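Tannase (Lactobacillus plantarum, PDB 3WA7) probably hydrolyses the galloyl ester bonds of tannins, releasing gallic acid, as a serine esterase of the alpha/beta-hydrolase fold. Local coordinates at residues A[59-68]-A[101-109]. Numbering follows the deposited sequence.
Sequences VNGYQRATAP and ALKRGYVVV. With ACT (acetate ion), chain D.
Tyr62 and Tyr106 each carry CG anti to the carbonyl carbon (chi1 -62° at Tyr62), and these torsions turn Tyr62 CE1 toward Tyr106 CE2. Tyr62 CE1 lies in the plane of the Tyr106 ring, at its edge, 3.7 Å from Tyr106 CE2; the planes cross at 69°. Pro68 is wedged against both rings: its CD sits over one face of Tyr62, toward the rim, and packs 3.8 Å from Tyr106 CD2. The Tyr106 ring is backed by Arg104 CB, centred over one face. Both hydroxyls hydrogen-bond Asp465 OD1, while OD2 takes Asn60 ND2 and a salt bridge from Arg104 NE, so one carboxylate gathers polar side chains from both segments. A leucine in place of Tyr62 would probably leave Asp465 without one of its hydroxyl partners and open a gap beside Tyr106 and Pro68. Asn60, in the type I' turn from Val59 to Tyr62, also gives a weak bond from ND2 to Arg104 O (3.3 Å, 133°). Beside it, Val59 CG1 presses on Gly105 CA at 3.5 Å, a tight fit against the Schellman motif that ends helix 95-103, where Gly105 takes a positive phi. Ala67 CB rests 3.4 Å from Gly105 O, which accepts a bond from Tyr53 OH. Val107 N donates to Pro68 O at 2.9 Å, starting the parallel pairing that Leu70 continues. The loop between strands 44-50 and 69-72 thus packs on the turn joining helix 95-103 to strand 107-111, which lies between those two strands in the central sheet; helix 457-468 supplies Asp465, and its Phe461 meets Tyr106 edge-to-face.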
# COMPACT_ATOMS: atom_id res chain seq x y z
N VAL A 59 -8.40 -20.18 19.38
CA VAL A 59 -6.99 -19.81 19.27
C VAL A 59 -6.87 -18.34 19.64
O VAL A 59 -7.52 -17.48 19.04
CB VAL A 59 -6.46 -19.96 17.83
CG1 VAL A 59 -4.98 -19.58 17.79
CG2 VAL A 59 -6.65 -21.39 17.34
N ASN A 60 -6.06 -18.04 20.65
CA ASN A 60 -5.85 -16.66 21.08
C ASN A 60 -7.18 -15.94 21.35
O ASN A 60 -7.33 -14.75 21.08
CB ASN A 60 -5.05 -15.92 20.00
CG ASN A 60 -4.63 -14.52 20.42
OD1 ASN A 60 -4.12 -14.32 21.52
ND2 ASN A 60 -4.83 -13.56 19.53
N GLY A 61 -8.15 -16.68 21.89
CA GLY A 61 -9.44 -16.10 22.20
C GLY A 61 -10.43 -16.03 21.05
O GLY A 61 -11.58 -15.62 21.24
N TYR A 62 -10.00 -16.44 19.86
CA TYR A 62 -10.88 -16.42 18.70
C TYR A 62 -11.44 -17.80 18.38
O TYR A 62 -10.84 -18.82 18.73
CB TYR A 62 -10.14 -15.93 17.46
CG TYR A 62 -9.61 -14.51 17.53
CD1 TYR A 62 -8.24 -14.26 17.60
CD2 TYR A 62 -10.48 -13.42 17.46
CE1 TYR A 62 -7.75 -12.96 17.60
CE2 TYR A 62 -9.99 -12.12 17.46
CZ TYR A 62 -8.63 -11.89 17.52
OH TYR A 62 -8.14 -10.60 17.49
N GLN A 63 -12.58 -17.83 17.71
CA GLN A 63 -13.22 -19.07 17.30
C GLN A 63 -13.56 -18.93 15.82
O GLN A 63 -13.37 -17.87 15.24
CB GLN A 63 -14.50 -19.32 18.10
CG GLN A 63 -14.24 -19.71 19.55
CD GLN A 63 -15.51 -20.13 20.27
OE1 GLN A 63 -16.43 -19.33 20.42
NE2 GLN A 63 -15.56 -21.38 20.70
N ARG A 64 -14.06 -20.01 15.23
CA ARG A 64 -14.42 -20.00 13.81
C ARG A 64 -15.37 -18.85 13.47
O ARG A 64 -15.20 -18.18 12.45
CB ARG A 64 -15.08 -21.33 13.44
CG ARG A 64 -15.48 -21.46 11.98
CD ARG A 64 -16.28 -22.75 11.78
NE ARG A 64 -16.55 -23.05 10.38
CZ ARG A 64 -17.34 -22.33 9.59
NH1 ARG A 64 -17.95 -21.25 10.05
NH2 ARG A 64 -17.52 -22.71 8.33
N ALA A 65 -16.35 -18.62 14.33
CA ALA A 65 -17.34 -17.56 14.08
C ALA A 65 -16.84 -16.14 14.31
O ALA A 65 -17.46 -15.19 13.81
CB ALA A 65 -18.57 -17.81 14.94
N THR A 66 -15.74 -15.97 15.03
CA THR A 66 -15.25 -14.63 15.35
C THR A 66 -13.85 -14.26 14.88
O THR A 66 -13.43 -13.11 15.03
CB THR A 66 -15.27 -14.41 16.87
OG1 THR A 66 -14.29 -15.26 17.49
CG2 THR A 66 -16.64 -14.75 17.44
N ALA A 67 -13.12 -15.21 14.31
CA ALA A 67 -11.75 -14.94 13.86
C ALA A 67 -11.66 -13.86 12.78
O ALA A 67 -12.46 -13.83 11.85
CB ALA A 67 -11.11 -16.23 13.36
N PRO A 68 -10.68 -12.95 12.91
CA PRO A 68 -10.53 -11.90 11.91
C PRO A 68 -10.10 -12.58 10.61
O PRO A 68 -9.48 -13.65 10.65
CB PRO A 68 -9.40 -11.04 12.47
CG PRO A 68 -9.49 -11.26 13.95
CD PRO A 68 -9.77 -12.73 14.05
N ALA A 101 0.11 -15.26 11.31
CA ALA A 101 -1.30 -14.92 11.40
C ALA A 101 -2.12 -16.15 11.82
O ALA A 101 -3.02 -16.05 12.64
CB ALA A 101 -1.80 -14.38 10.06
N LEU A 102 -1.79 -17.29 11.24
CA LEU A 102 -2.49 -18.53 11.56
C LEU A 102 -2.25 -18.89 13.02
O LEU A 102 -3.16 -19.31 13.73
CB LEU A 102 -2.00 -19.66 10.65
CG LEU A 102 -2.44 -19.52 9.19
CD1 LEU A 102 -1.71 -20.53 8.32
CD2 LEU A 102 -3.95 -19.71 9.10
N LYS A 103 -1.01 -18.71 13.46
CA LYS A 103 -0.62 -18.98 14.83
C LYS A 103 -1.39 -18.06 15.78
O LYS A 103 -1.71 -18.44 16.91
CB LYS A 103 0.89 -18.76 14.99
CG LYS A 103 1.45 -19.06 16.37
CD LYS A 103 2.96 -18.92 16.38
CE LYS A 103 3.55 -19.25 17.75
NZ LYS A 103 3.07 -18.30 18.80
N ARG A 104 -1.69 -16.86 15.31
CA ARG A 104 -2.41 -15.86 16.09
C ARG A 104 -3.92 -16.09 16.09
O ARG A 104 -4.66 -15.40 16.80
CB ARG A 104 -2.11 -14.46 15.53
CG ARG A 104 -2.52 -13.32 16.44
CD ARG A 104 -1.49 -13.10 17.54
NE ARG A 104 -1.71 -11.84 18.25
CZ ARG A 104 -0.76 -11.14 18.85
NH1 ARG A 104 0.49 -11.58 18.84
NH2 ARG A 104 -1.05 -10.00 19.46
N GLY A 105 -4.38 -17.05 15.30
CA GLY A 105 -5.80 -17.36 15.24
C GLY A 105 -6.59 -16.67 14.14
O GLY A 105 -7.82 -16.71 14.13
N TYR A 106 -5.89 -16.04 13.20
CA TYR A 106 -6.57 -15.36 12.10
C TYR A 106 -6.81 -16.30 10.93
O TYR A 106 -6.01 -17.19 10.66
CB TYR A 106 -5.73 -14.20 11.56
CG TYR A 106 -5.30 -13.17 12.57
CD1 TYR A 106 -4.23 -12.32 12.30
CD2 TYR A 106 -5.95 -13.04 13.80
CE1 TYR A 106 -3.81 -11.36 13.22
CE2 TYR A 106 -5.53 -12.08 14.73
CZ TYR A 106 -4.46 -11.25 14.43
OH TYR A 106 -4.03 -10.31 15.34
N VAL A 107 -7.93 -16.10 10.24
CA VAL A 107 -8.21 -16.86 9.04
C VAL A 107 -7.53 -15.98 7.98
O VAL A 107 -7.53 -14.76 8.11
CB VAL A 107 -9.72 -16.96 8.76
CG1 VAL A 107 -9.97 -17.36 7.30
CG2 VAL A 107 -10.35 -17.99 9.69
N VAL A 108 -6.94 -16.59 6.97
CA VAL A 108 -6.27 -15.82 5.94
C VAL A 108 -6.77 -16.16 4.54
O VAL A 108 -6.81 -17.32 4.14
CB VAL A 108 -4.73 -16.04 5.96
CG1 VAL A 108 -4.06 -15.20 4.87
CG2 VAL A 108 -4.16 -15.69 7.33
N VAL A 109 -7.20 -15.13 3.81
CA VAL A 109 -7.65 -15.33 2.45
C VAL A 109 -6.70 -14.49 1.61
O VAL A 109 -6.70 -13.26 1.67
CB VAL A 109 -9.11 -14.86 2.25
CG1 VAL A 109 -9.51 -15.00 0.78
CG2 VAL A 109 -10.04 -15.71 3.11
C ACT D . -17.82 -22.20 15.80
O ACT D . -18.49 -22.73 14.96
OXT ACT D . -17.69 -21.01 15.80
CH3 ACT D . -17.16 -23.03 16.86